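PDB 3UUW: putative oxidoreductase with NAD(P)-binding Rossmann-fold domain from Clostridium difficile, which probably works as an NAD(P)-dependent dehydrogenase of the Gfo/Idh/MocA family, on a substrate that is not yet established. Local coordinates for residues A[143-148]-A[227-232]; A[133-138]-A[234-239]; A[6-11]-A[66-71]. All coordinates share one frame; numbering follows the deposited sequence. Where two conformers were deposited one is given.

Interaction 1 (A[143-148]-A[227-232]); sequences VSINIC and VEILSK
Asn146 and Glu228 are joined twice, through their backbones and through their side chains. The backbone pair is reciprocal: Asn146 N reaches Glu228 O at 2.8 Å, and Glu228 N returns a bond to Asn146 O. Leu230 N donates to Ser144 O at 2.9 Å. At Leu230 O the register slips by a residue. Val143 N takes this oxygen at 2.8 Å while Ser144 N makes only a weak bond to it, so the two residues together face Leu230 in a classic beta bulge. These antiparallel neighbours belong to the large mixed sheet of the C-terminal domain.

The side-chain bond runs from Asn146 ND2 to Glu228 OE1, 2.9 Å, using the anti lone pair of the carboxylate and lying close to the amide plane. Glu228 CG stands anti to its N (chi1 176°) and the chain stays extended, carrying OE1 alongside the amide. The two planes are turned 67° against each other. Arg237 holds OE2 in a salt bridge, and Asn213 donates to Asn146 OD1, which fixes the amide's rotation.

The apolar contacts lie mostly on the other face. Ile145 and Ile229 run side by side, CG1 to CG1 at 4.1 Å, and Ile147 CG2 meets Val227 CG2 at 4.0 Å. Helix 160-179 covers Ile145, Ile147 and Val227. At the bulge, Val143 and Leu230 cross at about a right angle, CG2 to CB 3.8 Å, where His217 and His150 of the second subunit pack on Val143 and Leu230 respectively.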
ATOM      1  N   VAL A 143     -18.281 -11.664 -12.210  1.00 17.20           N
ATOM      2  CA  VAL A 143     -17.778 -12.908 -12.740  1.00 17.29           C
ATOM      3  C   VAL A 143     -17.204 -13.859 -11.657  1.00 17.11           C
ATOM      4  O   VAL A 143     -17.099 -15.067 -11.896  1.00 18.14           O
ATOM      5  CB  VAL A 143     -16.732 -12.672 -13.867  1.00 18.27           C
ATOM      6  CG1 VAL A 143     -17.374 -11.911 -15.083  1.00 21.03           C
ATOM      7  CG2 VAL A 143     -15.487 -11.935 -13.299  1.00 18.32           C
ATOM      8  N   SER A 144     -16.857 -13.345 -10.475  1.00 15.67           N
ATOM      9  CA  SER A 144     -16.289 -14.179  -9.406  1.00 16.28           C
ATOM     10  C   SER A 144     -16.222 -13.387  -8.122  1.00 15.17           C
ATOM     11  O   SER A 144     -16.043 -12.164  -8.150  1.00 15.14           O
ATOM     12  CB  SER A 144     -14.876 -14.613  -9.798  1.00 17.79           C
ATOM     13  OG  SER A 144     -14.333 -15.583  -8.940  1.00 21.09           O
ATOM     14  N   ILE A 145     -16.331 -14.083  -6.986  1.00 14.82           N
ATOM     15  CA  ILE A 145     -16.152 -13.450  -5.688  1.00 14.01           C
ATOM     16  C   ILE A 145     -15.241 -14.349  -4.874  1.00 13.95           C
ATOM     17  O   ILE A 145     -15.374 -15.570  -4.905  1.00 14.40           O
ATOM     18  CB  ILE A 145     -17.489 -13.244  -4.959  1.00 13.72           C
ATOM     19  CG1 ILE A 145     -18.405 -12.332  -5.766  1.00 16.15           C
ATOM     20  CG2 ILE A 145     -17.267 -12.634  -3.565  1.00 16.08           C
ATOM     21  CD1 ILE A 145     -19.777 -12.142  -5.136  1.00 18.89           C
ATOM     22  N   ASN A 146     -14.313 -13.738  -4.173  1.00 13.13           N
ATOM     23  CA  ASN A 146     -13.439 -14.477  -3.251  1.00 14.57           C
ATOM     24  C   ASN A 146     -13.610 -13.911  -1.847  1.00 15.43           C
ATOM     25  O   ASN A 146     -13.564 -12.697  -1.665  1.00 15.70           O
ATOM     26  CB  ASN A 146     -11.967 -14.361  -3.679  1.00 15.95           C
ATOM     27  CG  ASN A 146     -11.729 -14.856  -5.075  1.00 19.90           C
ATOM     28  OD1 ASN A 146     -12.069 -15.987  -5.421  1.00 22.53           O
ATOM     29  ND2 ASN A 146     -11.133 -14.001  -5.907  1.00 24.79           N
ATOM     30  N   ILE A 147     -13.760 -14.780  -0.853  1.00 14.93           N
ATOM     31  CA  ILE A 147     -13.902 -14.340   0.518  1.00 14.68           C
ATOM     32  C   ILE A 147     -12.994 -15.167   1.378  1.00 16.25           C
ATOM     33  O   ILE A 147     -13.056 -16.379   1.334  1.00 16.09           O
ATOM     34  CB  ILE A 147     -15.344 -14.492   1.062  1.00 15.99           C
ATOM     35  CG1 ILE A 147     -16.363 -13.790   0.145  1.00 17.61           C
ATOM     36  CG2 ILE A 147     -15.404 -13.951   2.495  1.00 16.43           C
ATOM     37  CD1 ILE A 147     -17.847 -14.013   0.581  1.00 18.59           C
ATOM     38  N   CYS A 148     -12.154 -14.515   2.174  1.00 16.31           N
ATOM     39  CA  CYS A 148     -11.316 -15.256   3.097  1.00 17.55           C
ATOM     40  C   CYS A 148     -11.322 -14.647   4.479  1.00 17.03           C
ATOM     41  O   CYS A 148     -11.580 -13.452   4.639  1.00 17.89           O
ATOM     42  CB  CYS A 148      -9.889 -15.348   2.602  1.00 18.62           C
ATOM     43  SG  CYS A 148      -9.059 -13.792   2.582  1.00 24.05           S
ATOM     44  N   VAL A 227     -13.049  -9.536   1.288  1.00 15.83           N
ATOM     45  CA  VAL A 227     -14.014  -9.851   0.233  1.00 15.25           C
ATOM     46  C   VAL A 227     -13.510  -9.154  -1.048  1.00 15.51           C
ATOM     47  O   VAL A 227     -13.145  -7.978  -1.018  1.00 16.19           O
ATOM     48  CB  VAL A 227     -15.393  -9.337   0.574  1.00 15.63           C
ATOM     49  CG1 VAL A 227     -16.320  -9.382  -0.667  1.00 15.72           C
ATOM     50  CG2 VAL A 227     -15.927 -10.090   1.756  1.00 16.52           C
ATOM     51  N   GLU A 228     -13.452  -9.898  -2.141  1.00 14.59           N
ATOM     52  CA  GLU A 228     -13.004  -9.384  -3.434  1.00 15.29           C
ATOM     53  C   GLU A 228     -14.052  -9.763  -4.444  1.00 14.98           C
ATOM     54  O   GLU A 228     -14.397 -10.963  -4.576  1.00 16.14           O
ATOM     55  CB  GLU A 228     -11.684 -10.016  -3.832  1.00 17.23           C
ATOM     56  CG  GLU A 228     -11.164  -9.624  -5.199  1.00 20.41           C
ATOM     57  CD  GLU A 228      -9.799 -10.206  -5.408  1.00 28.68           C
ATOM     58  OE1 GLU A 228      -9.719 -11.447  -5.534  1.00 30.86           O
ATOM     59  OE2 GLU A 228      -8.810  -9.434  -5.400  1.00 28.42           O
ATOM     60  N   ILE A 229     -14.560  -8.763  -5.151  1.00 13.56           N
ATOM     61  CA  ILE A 229     -15.535  -8.983  -6.195  1.00 14.50           C
ATOM     62  C   ILE A 229     -14.939  -8.603  -7.545  1.00 14.06           C
ATOM     63  O   ILE A 229     -14.511  -7.455  -7.731  1.00 15.78           O
ATOM     64  CB  ILE A 229     -16.805  -8.153  -5.948  1.00 14.39           C
ATOM     65  CG1 ILE A 229     -17.454  -8.520  -4.605  1.00 14.74           C
ATOM     66  CG2 ILE A 229     -17.826  -8.296  -7.141  1.00 15.65           C
ATOM     67  CD1 ILE A 229     -18.688  -7.655  -4.288  1.00 17.53           C
ATOM     68  N   LEU A 230     -14.890  -9.567  -8.461  0.60 13.74           N
ATOM     69  CA  LEU A 230     -14.435  -9.338  -9.843  0.60 15.31           C
ATOM     70  C   LEU A 230     -15.671  -9.133 -10.727  0.60 15.15           C
ATOM     71  O   LEU A 230     -16.519 -10.025 -10.846  0.60 14.53           O
ATOM     72  CB  LEU A 230     -13.608 -10.516 -10.372  0.60 14.89           C
ATOM     73  CG  LEU A 230     -12.195 -10.772  -9.826  0.60 18.13           C
ATOM     74  CD1 LEU A 230     -12.230 -11.313  -8.411  0.60 18.18           C
ATOM     75  CD2 LEU A 230     -11.466 -11.757 -10.736  0.60 19.29           C
ATOM     76  N   SER A 231     -15.764  -7.969 -11.357  1.00 15.42           N
ATOM     77  CA  SER A 231     -16.913  -7.663 -12.215  1.00 16.08           C
ATOM     78  C   SER A 231     -16.454  -6.997 -13.503  1.00 17.16           C
ATOM     79  O   SER A 231     -15.286  -6.680 -13.663  1.00 15.48           O
ATOM     80  CB  SER A 231     -17.918  -6.805 -11.475  1.00 16.42           C
ATOM     81  OG  SER A 231     -17.366  -5.547 -11.157  1.00 16.29           O
ATOM     82  N   LYS A 232     -17.374  -6.803 -14.435  1.00 18.04           N
ATOM     83  CA  LYS A 232     -17.007  -6.203 -15.701  1.00 18.39           C
ATOM     84  C   LYS A 232     -16.300  -4.868 -15.479  1.00 17.79           C
ATOM     85  O   LYS A 232     -16.878  -3.929 -14.918  1.00 19.90           O
ATOM     86  CB  LYS A 232     -18.238  -6.006 -16.576  1.00 20.69           C
ATOM     87  CG  LYS A 232     -17.909  -5.334 -17.897  1.00 24.61           C
ATOM     88  CD  LYS A 232     -19.152  -5.108 -18.727  1.00 32.11           C
ATOM     89  CE  LYS A 232     -19.401  -6.249 -19.663  1.00 38.08           C
ATOM     90  NZ  LYS A 232     -18.446  -6.181 -20.804  1.00 41.55           N
TER

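Interaction 2 (A[133-138]-A[234-239])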
ATOM      1  N   LYS A 133     -21.602  -3.414   2.128  1.00 14.30           N
ATOM      2  CA  LYS A 133     -22.808  -2.954   1.461  1.00 14.95           C
ATOM      3  C   LYS A 133     -22.456  -2.113   0.228  1.00 15.51           C
ATOM      4  O   LYS A 133     -23.137  -2.203  -0.815  1.00 18.24           O
ATOM      5  CB  LYS A 133     -23.729  -2.188   2.409  1.00 16.67           C
ATOM      6  CG  LYS A 133     -24.406  -3.097   3.420  1.00 16.38           C
ATOM      7  CD  LYS A 133     -25.364  -2.381   4.400  1.00 20.27           C
ATOM      8  CE  LYS A 133     -26.385  -1.473   3.721  1.00 27.87           C
ATOM      9  NZ  LYS A 133     -27.327  -2.240   2.862  1.00 35.04           N
ATOM     10  N   GLU A 134     -21.458  -1.255   0.358  1.00 15.94           N
ATOM     11  CA  GLU A 134     -21.060  -0.401  -0.761  1.00 17.02           C
ATOM     12  C   GLU A 134     -20.610  -1.224  -1.958  1.00 16.81           C
ATOM     13  O   GLU A 134     -21.088  -0.999  -3.070  1.00 16.86           O
ATOM     14  CB  GLU A 134     -19.990   0.586  -0.350  1.00 18.47           C
ATOM     15  CG  GLU A 134     -19.650   1.577  -1.445  1.00 22.03           C
ATOM     16  CD  GLU A 134     -18.873   2.781  -0.952  1.00 31.43           C
ATOM     17  OE1 GLU A 134     -18.530   2.841   0.246  1.00 32.87           O
ATOM     18  OE2 GLU A 134     -18.601   3.671  -1.788  1.00 40.25           O
ATOM     19  N   ILE A 135     -19.739  -2.206  -1.755  1.00 16.09           N
ATOM     20  CA  ILE A 135     -19.240  -2.964  -2.900  1.00 16.04           C
ATOM     21  C   ILE A 135     -20.339  -3.828  -3.479  1.00 17.47           C
ATOM     22  O   ILE A 135     -20.410  -3.985  -4.684  1.00 17.98           O
ATOM     23  CB  ILE A 135     -17.919  -3.769  -2.614  1.00 16.11           C
ATOM     24  CG1 ILE A 135     -18.109  -4.851  -1.548  1.00 16.59           C
ATOM     25  CG2 ILE A 135     -16.799  -2.800  -2.208  1.00 15.31           C
ATOM     26  CD1 ILE A 135     -16.890  -5.839  -1.442  1.00 17.45           C
ATOM     27  N   LYS A 136     -21.245  -4.327  -2.630  1.00 15.91           N
ATOM     28  CA  LYS A 136     -22.359  -5.125  -3.120  1.00 17.18           C
ATOM     29  C   LYS A 136     -23.256  -4.260  -3.995  1.00 18.10           C
ATOM     30  O   LYS A 136     -23.681  -4.677  -5.074  1.00 19.03           O
ATOM     31  CB  LYS A 136     -23.182  -5.672  -1.965  1.00 16.74           C
ATOM     32  CG  LYS A 136     -24.360  -6.560  -2.369  1.00 19.30           C
ATOM     33  CD  LYS A 136     -25.140  -6.989  -1.118  1.00 21.66           C
ATOM     34  CE  LYS A 136     -26.312  -7.899  -1.431  1.00 23.06           C
ATOM     35  NZ  LYS A 136     -27.427  -7.123  -2.051  1.00 28.85           N
ATOM     36  N   ASN A 137     -23.536  -3.059  -3.523  1.00 17.68           N
ATOM     37  CA  ASN A 137     -24.437  -2.139  -4.245  1.00 19.85           C
ATOM     38  C   ASN A 137     -23.841  -1.666  -5.581  1.00 21.03           C
ATOM     39  O   ASN A 137     -24.582  -1.421  -6.544  1.00 23.35           O
ATOM     40  CB  ASN A 137     -24.756  -0.918  -3.381  1.00 20.25           C
ATOM     41  CG  ASN A 137     -25.695  -1.220  -2.229  1.00 27.04           C
ATOM     42  OD1 ASN A 137     -26.414  -2.222  -2.227  1.00 33.05           O
ATOM     43  ND2 ASN A 137     -25.732  -0.306  -1.250  1.00 34.19           N
ATOM     44  N   ASN A 138     -22.513  -1.582  -5.658  1.00 20.65           N
ATOM     45  CA  ASN A 138     -21.837  -1.036  -6.843  1.00 22.59           C
ATOM     46  C   ASN A 138     -21.329  -2.076  -7.846  1.00 23.16           C
ATOM     47  O   ASN A 138     -20.799  -1.714  -8.906  1.00 25.16           O
ATOM     48  CB  ASN A 138     -20.693  -0.113  -6.409  1.00 22.21           C
ATOM     49  CG  ASN A 138     -21.180   1.136  -5.749  1.00 24.28           C
ATOM     50  OD1 ASN A 138     -22.298   1.594  -6.009  1.00 30.24           O
ATOM     51  ND2 ASN A 138     -20.350   1.729  -4.905  1.00 24.48           N
ATOM     52  N   LYS A 234     -13.900  -4.033 -13.440  1.00 17.19           N
ATOM     53  CA  LYS A 234     -13.671  -3.602 -12.081  1.00 17.15           C
ATOM     54  C   LYS A 234     -13.272  -4.721 -11.133  1.00 16.92           C
ATOM     55  O   LYS A 234     -13.725  -5.862 -11.267  1.00 16.39           O
ATOM     56  CB  LYS A 234     -14.981  -2.977 -11.564  1.00 18.46           C
ATOM     57  CG  LYS A 234     -14.872  -2.203 -10.314  1.00 21.56           C
ATOM     58  CD  LYS A 234     -16.249  -1.759  -9.782  1.00 24.29           C
ATOM     59  CE  LYS A 234     -17.099  -1.051 -10.783  1.00 30.78           C
ATOM     60  NZ  LYS A 234     -18.348  -0.596 -10.080  1.00 28.45           N
ATOM     61  N   ILE A 235     -12.399  -4.398 -10.186  1.00 15.37           N
ATOM     62  CA  ILE A 235     -12.163  -5.271  -9.033  1.00 15.04           C
ATOM     63  C   ILE A 235     -12.491  -4.405  -7.820  1.00 16.02           C
ATOM     64  O   ILE A 235     -12.078  -3.238  -7.756  1.00 16.40           O
ATOM     65  CB  ILE A 235     -10.735  -5.769  -8.885  1.00 16.48           C
ATOM     66  CG1 ILE A 235     -10.273  -6.523 -10.145  1.00 17.63           C
ATOM     67  CG2 ILE A 235     -10.648  -6.674  -7.677  1.00 16.26           C
ATOM     68  CD1 ILE A 235      -8.809  -6.977 -10.117  1.00 18.40           C
ATOM     69  N   GLN A 236     -13.276  -4.942  -6.894  1.00 14.55           N
ATOM     70  CA  GLN A 236     -13.525  -4.259  -5.626  1.00 14.73           C
ATOM     71  C   GLN A 236     -13.042  -5.169  -4.497  1.00 15.08           C
ATOM     72  O   GLN A 236     -13.283  -6.372  -4.521  1.00 16.26           O
ATOM     73  CB  GLN A 236     -14.999  -3.979  -5.393  1.00 14.88           C
ATOM     74  CG  GLN A 236     -15.717  -3.103  -6.428  1.00 16.67           C
ATOM     75  CD  GLN A 236     -17.238  -3.358  -6.464  1.00 20.41           C
ATOM     76  OE1 GLN A 236     -17.692  -4.368  -6.980  1.00 28.00           O
ATOM     77  NE2 GLN A 236     -17.997  -2.428  -5.950  1.00 29.75           N
ATOM     78  N   ARG A 237     -12.396  -4.601  -3.492  1.00 14.65           N
ATOM     79  CA  ARG A 237     -12.004  -5.387  -2.335  1.00 16.80           C
ATOM     80  C   ARG A 237     -12.269  -4.606  -1.071  1.00 16.96           C
ATOM     81  O   ARG A 237     -12.082  -3.376  -1.031  1.00 19.77           O
ATOM     82  CB  ARG A 237     -10.516  -5.739  -2.309  1.00 18.77           C
ATOM     83  CG  ARG A 237      -9.874  -6.095  -3.599  1.00 23.51           C
ATOM     84  CD  ARG A 237      -8.462  -6.648  -3.316  1.00 23.89           C
ATOM     85  NE  ARG A 237      -7.904  -7.027  -4.584  1.00 24.82           N
ATOM     86  CZ  ARG A 237      -7.346  -6.176  -5.429  1.00 22.59           C
ATOM     87  NH1 ARG A 237      -7.201  -4.887  -5.107  1.00 22.35           N
ATOM     88  NH2 ARG A 237      -6.905  -6.621  -6.579  1.00 25.94           N
ATOM     89  N   VAL A 238     -12.664  -5.318  -0.029  1.00 14.79           N
ATOM     90  CA  VAL A 238     -12.756  -4.707   1.290  1.00 13.76           C
ATOM     91  C   VAL A 238     -11.885  -5.562   2.200  1.00 13.47           C
ATOM     92  O   VAL A 238     -12.074  -6.771   2.273  1.00 15.80           O
ATOM     93  CB  VAL A 238     -14.187  -4.601   1.833  1.00 14.20           C
ATOM     94  CG1 VAL A 238     -14.172  -4.064   3.262  1.00 13.60           C
ATOM     95  CG2 VAL A 238     -14.996  -3.681   0.973  1.00 14.83           C
ATOM     96  N   LYS A 239     -10.916  -4.930   2.858  1.00 14.37           N
ATOM     97  CA  LYS A 239      -9.983  -5.608   3.721  1.00 14.96           C
ATOM     98  C   LYS A 239     -10.252  -5.254   5.170  1.00 17.65           C
ATOM     99  O   LYS A 239     -10.378  -4.075   5.520  1.00 16.35           O
ATOM    100  CB  LYS A 239      -8.543  -5.205   3.373  1.00 17.60           C
ATOM    101  CG  LYS A 239      -8.117  -5.610   1.985  1.00 19.72           C
ATOM    102  CD  LYS A 239      -6.667  -5.155   1.725  1.00 22.68           C
ATOM    103  CE  LYS A 239      -6.156  -5.619   0.370  1.00 27.31           C
ATOM    104  NZ  LYS A 239      -4.766  -5.136   0.165  1.00 30.09           N
TER
HETATM  105  O   HOH W   1     -17.502   0.233  -4.690  1.00 17.63           O
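Gln236 NE2 has two acceptors, a carbonyl of helix 130-138 and a water. Its bond to Ile135 O is weak, 3.1 Å long and bent to 129° at the hydrogen. Water 1 accepts from the same nitrogen at 3.0 Å and also from Asn138 ND2, bridging the two amides. The Gln236 and Ile135 side chains run antiparallel past one another, and Gln236 NE2 comes within 3.6 Å of Asn138 CB.

A shorter bond lies nearer the end of the helix. Lys234 extends from its backbone, bends once at chi3, and brings NZ to Asn138 O at 2.9 Å, the donor tilted out of the carbonyl plane. The ammonium thus meets a backbone carbonyl near the helix C-terminus, where the dipole would probably welcome a positive charge.

Beside these polar groups the contact is apolar. Ile135 has CG1 between the backbone N and the carbonyl carbon (chi1 63°), which lets both of its branches reach Val238 CG2: CD1 at 3.8 Å and CG2 at the same distance. Ile135 CG2 also packs on Gln236 CB.

The helix runs nearly antiparallel to the strand, at 165°, and packs on one face of the C-terminal domain's mixed sheet. There Ile135 also touches Val227 and Ile229 of strand 224-231 and Leu244 of strand 243-248, while helix 160-179 flanks the helix through Trp177 and Leu178.

Interaction 3 (A[6-11]-A[66-71])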
ATOM      1  N   ASN A   6     -40.531   4.412  24.232  1.00 36.50           N
ATOM      2  CA  ASN A   6     -41.449   3.374  23.815  1.00 35.24           C
ATOM      3  C   ASN A   6     -40.854   1.981  23.997  1.00 31.25           C
ATOM      4  O   ASN A   6     -41.494   1.095  24.561  1.00 32.79           O
ATOM      5  CB  ASN A   6     -41.838   3.593  22.339  1.00 35.85           C
ATOM      6  CG  ASN A   6     -42.757   2.505  21.791  1.00 39.07           C
ATOM      7  OD1 ASN A   6     -42.541   1.985  20.680  1.00 45.37           O
ATOM      8  ND2 ASN A   6     -43.784   2.162  22.552  1.00 41.27           N
ATOM      9  N   ILE A   7     -39.637   1.778  23.511  1.00 26.03           N
ATOM     10  CA  ILE A   7     -39.064   0.450  23.512  1.00 22.88           C
ATOM     11  C   ILE A   7     -38.147   0.202  24.720  1.00 22.46           C
ATOM     12  O   ILE A   7     -37.242   0.980  24.987  1.00 22.06           O
ATOM     13  CB  ILE A   7     -38.291   0.182  22.198  1.00 21.15           C
ATOM     14  CG1 ILE A   7     -39.252   0.235  20.999  1.00 24.11           C
ATOM     15  CG2 ILE A   7     -37.555  -1.168  22.282  1.00 23.53           C
ATOM     16  CD1 ILE A   7     -38.557   0.187  19.666  1.00 23.02           C
ATOM     17  N   LYS A   8     -38.402  -0.901  25.423  1.00 22.03           N
ATOM     18  CA  LYS A   8     -37.634  -1.309  26.592  1.00 22.55           C
ATOM     19  C   LYS A   8     -36.729  -2.475  26.190  1.00 20.66           C
ATOM     20  O   LYS A   8     -37.206  -3.504  25.719  1.00 21.26           O
ATOM     21  CB  LYS A   8     -38.569  -1.745  27.726  1.00 22.67           C
ATOM     22  CG  LYS A   8     -39.509  -0.641  28.250  1.00 28.24           C
ATOM     23  CD  LYS A   8     -40.325  -1.099  29.471  1.00 32.18           C
ATOM     24  CE  LYS A   8     -39.540  -0.968  30.792  1.00 37.61           C
ATOM     25  NZ  LYS A   8     -40.116  -1.763  31.951  1.00 34.73           N
ATOM     26  N   MET A   9     -35.432  -2.318  26.387  1.00 19.31           N
ATOM     27  CA  MET A   9     -34.465  -3.354  26.016  1.00 18.55           C
ATOM     28  C   MET A   9     -33.698  -3.852  27.229  1.00 19.10           C
ATOM     29  O   MET A   9     -33.349  -3.068  28.122  1.00 19.19           O
ATOM     30  CB  MET A   9     -33.500  -2.786  24.959  1.00 17.93           C
ATOM     31  CG  MET A   9     -32.413  -3.734  24.401  1.00 19.23           C
ATOM     32  SD  MET A   9     -30.967  -3.929  25.458  1.00 25.19           S
ATOM     33  CE  MET A   9     -30.200  -2.326  25.267  1.00 26.03           C
ATOM     34  N   GLY A  10     -33.415  -5.153  27.235  1.00 18.43           N
ATOM     35  CA  GLY A  10     -32.565  -5.765  28.238  1.00 18.05           C
ATOM     36  C   GLY A  10     -31.481  -6.530  27.514  1.00 18.74           C
ATOM     37  O   GLY A  10     -31.627  -6.878  26.336  1.00 18.52           O
ATOM     38  N   MET A  11     -30.413  -6.837  28.227  1.00 17.41           N
ATOM     39  CA  MET A  11     -29.326  -7.630  27.688  1.00 17.86           C
ATOM     40  C   MET A  11     -29.108  -8.845  28.566  1.00 17.91           C
ATOM     41  O   MET A  11     -29.081  -8.722  29.790  1.00 19.30           O
ATOM     42  CB  MET A  11     -28.023  -6.813  27.618  1.00 18.19           C
ATOM     43  CG  MET A  11     -26.874  -7.562  26.980  1.00 15.62           C
ATOM     44  SD  MET A  11     -25.433  -6.498  26.698  1.00 21.19           S
ATOM     45  CE  MET A  11     -26.019  -5.458  25.382  1.00 21.44           C
ATOM     46  N   LYS A  66     -39.861  -7.287  32.123  1.00 25.86           N
ATOM     47  CA  LYS A  66     -39.807  -5.830  32.118  1.00 26.08           C
ATOM     48  C   LYS A  66     -39.311  -5.239  30.791  1.00 25.24           C
ATOM     49  O   LYS A  66     -39.067  -4.043  30.728  1.00 25.46           O
ATOM     50  CB  LYS A  66     -38.875  -5.349  33.237  1.00 26.92           C
ATOM     51  CG  LYS A  66     -39.343  -5.667  34.639  1.00 29.96           C
ATOM     52  CD  LYS A  66     -40.599  -4.900  35.008  1.00 35.06           C
ATOM     53  CE  LYS A  66     -40.925  -5.082  36.479  1.00 39.29           C
ATOM     54  NZ  LYS A  66     -42.031  -4.199  36.901  1.00 42.75           N
ATOM     55  N   CYS A  67     -39.151  -6.072  29.761  1.00 23.72           N
ATOM     56  CA  CYS A  67     -38.592  -5.646  28.466  1.00 22.08           C
ATOM     57  C   CYS A  67     -39.502  -5.976  27.299  1.00 21.97           C
ATOM     58  O   CYS A  67     -40.344  -6.873  27.396  1.00 23.73           O
ATOM     59  CB  CYS A  67     -37.246  -6.362  28.231  1.00 21.54           C
ATOM     60  SG  CYS A  67     -35.960  -5.898  29.384  1.00 23.78           S
ATOM     61  N   ASP A  68     -39.338  -5.245  26.197  1.00 20.69           N
ATOM     62  CA  ASP A  68     -40.016  -5.553  24.940  1.00 19.84           C
ATOM     63  C   ASP A  68     -39.093  -6.390  24.043  1.00 19.30           C
ATOM     64  O   ASP A  68     -39.560  -7.103  23.146  1.00 18.33           O
ATOM     65  CB  ASP A  68     -40.402  -4.266  24.204  1.00 21.22           C
ATOM     66  CG  ASP A  68     -41.321  -3.387  25.004  1.00 23.85           C
ATOM     67  OD1 ASP A  68     -42.386  -3.887  25.425  1.00 27.09           O
ATOM     68  OD2 ASP A  68     -41.017  -2.171  25.197  1.00 24.32           O
ATOM     69  N   CYS A  69     -37.786  -6.297  24.294  1.00 17.21           N
ATOM     70  CA  CYS A  69     -36.801  -7.006  23.485  1.00 17.05           C
ATOM     71  C   CYS A  69     -35.530  -7.256  24.282  1.00 17.98           C
ATOM     72  O   CYS A  69     -35.244  -6.563  25.273  1.00 17.81           O
ATOM     73  CB  CYS A  69     -36.487  -6.226  22.210  1.00 16.06           C
ATOM     74  SG  CYS A  69     -35.610  -4.647  22.454  1.00 18.99           S
ATOM     75  N   ILE A  70     -34.767  -8.245  23.830  1.00 16.72           N
ATOM     76  CA  ILE A  70     -33.552  -8.675  24.484  1.00 16.88           C
ATOM     77  C   ILE A  70     -32.453  -8.907  23.462  1.00 15.98           C
ATOM     78  O   ILE A  70     -32.692  -9.516  22.412  1.00 16.84           O
ATOM     79  CB  ILE A  70     -33.772 -10.013  25.228  1.00 17.57           C
ATOM     80  CG1 ILE A  70     -34.825  -9.866  26.344  1.00 21.85           C
ATOM     81  CG2 ILE A  70     -32.440 -10.589  25.780  1.00 18.44           C
ATOM     82  CD1 ILE A  70     -34.349  -9.173  27.587  1.00 23.18           C
ATOM     83  N   PHE A  71     -31.259  -8.412  23.786  1.00 15.44           N
ATOM     84  CA  PHE A  71     -30.004  -8.758  23.094  1.00 14.25           C
ATOM     85  C   PHE A  71     -29.384  -9.891  23.917  1.00 15.55           C
ATOM     86  O   PHE A  71     -29.104  -9.736  25.113  1.00 16.79           O
ATOM     87  CB  PHE A  71     -29.048  -7.547  23.008  1.00 14.28           C
ATOM     88  CG  PHE A  71     -29.366  -6.605  21.888  1.00 15.75           C
ATOM     89  CD1 PHE A  71     -30.402  -5.706  21.986  1.00 17.11           C
ATOM     90  CD2 PHE A  71     -28.591  -6.600  20.742  1.00 16.01           C
ATOM     91  CE1 PHE A  71     -30.693  -4.845  20.955  1.00 17.20           C
ATOM     92  CE2 PHE A  71     -28.882  -5.736  19.701  1.00 16.21           C
ATOM     93  CZ  PHE A  71     -29.922  -4.871  19.807  1.00 14.88           C
TER
HETATM   94  O   HOH W   2     -43.197  -0.747  24.569  1.00 59.49           O
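Gly10 and Cys67 meet in the tight part of this contact, where the thiol SG sits 3.4 Å from Gly10 N and nearly as close to its CA. The Cys67 thiol and Ile70 CD1 both pack against the glycine backbone, the latter curling in over its carbonyl. Around this point the backbones pair in parallel: Gly10 N donates to Cys69 O at 3.0 Å, and Phe71 N to Gly10 O. On the sheet face carrying Met9, Cys69, Met11 and Phe71, the side chains packed between the two segments are apolar or sulfur-bearing. Met9 CG lies at the edge of the Phe71 ring, 3.7 Å from CD1, and its SD stands 5.1 Å from the ring centroid in an oblique Met-aromatic contact. Met9 CB meanwhile rests on Cys69 SG. Phe276 of helix 269-281 meets the Phe71 ring edge-to-face, and Leu26 of helix 16-26 packs on both Met9 and Phe71.

Strands 8-12 and 69-72 lie side by side in a parallel sheet ordered 33-38, 8-12, 69-72, 92-95, 120-122, consistent with a Rossmann-type fold. Strand 8-12 runs into a GxGxxA pattern, Gly13, Gly15, Ala18, as in Rossmann nucleotide-binding loops, and Met11 touches its residues.

Toward solvent the chain entering strand 69-72 is held by polar bonds instead. Lys8 O accepts twice, from Asp68 N at 2.8 Å and from Cys69 N at 3.2 Å. Asp68 answers through OD2, which takes Lys8 N from the anti side, 21° out of the carboxylate plane; a water also donates to OD2. Lys8 bends at chi3 (83°) across the segment and sets NZ on Lys66 O, 2.8 Å away, with the exposed Lys66 side chain leading outward.

How the interactions relate
Interactions 1 and 2 belong to one construction: strands 224-231 and 234-239 are neighbours in the same sheet, and backbone pairing between Ile229 and Gln236 joins the two contacts. Interaction 1 is a largely buried strand pairing, whereas interaction 2 lays a helix over the sheet, with an isoleucine-valine core and a water-bridged, more exposed polar end. Both reach the second subunit. Interaction 3 stands apart in the nucleotide-binding domain, its centre about 39 Å from that of interaction 1, and no other chain of the assembly touches it. Its pairing is parallel rather than antiparallel, and sulfur and aromatic groups join the aliphatic ones.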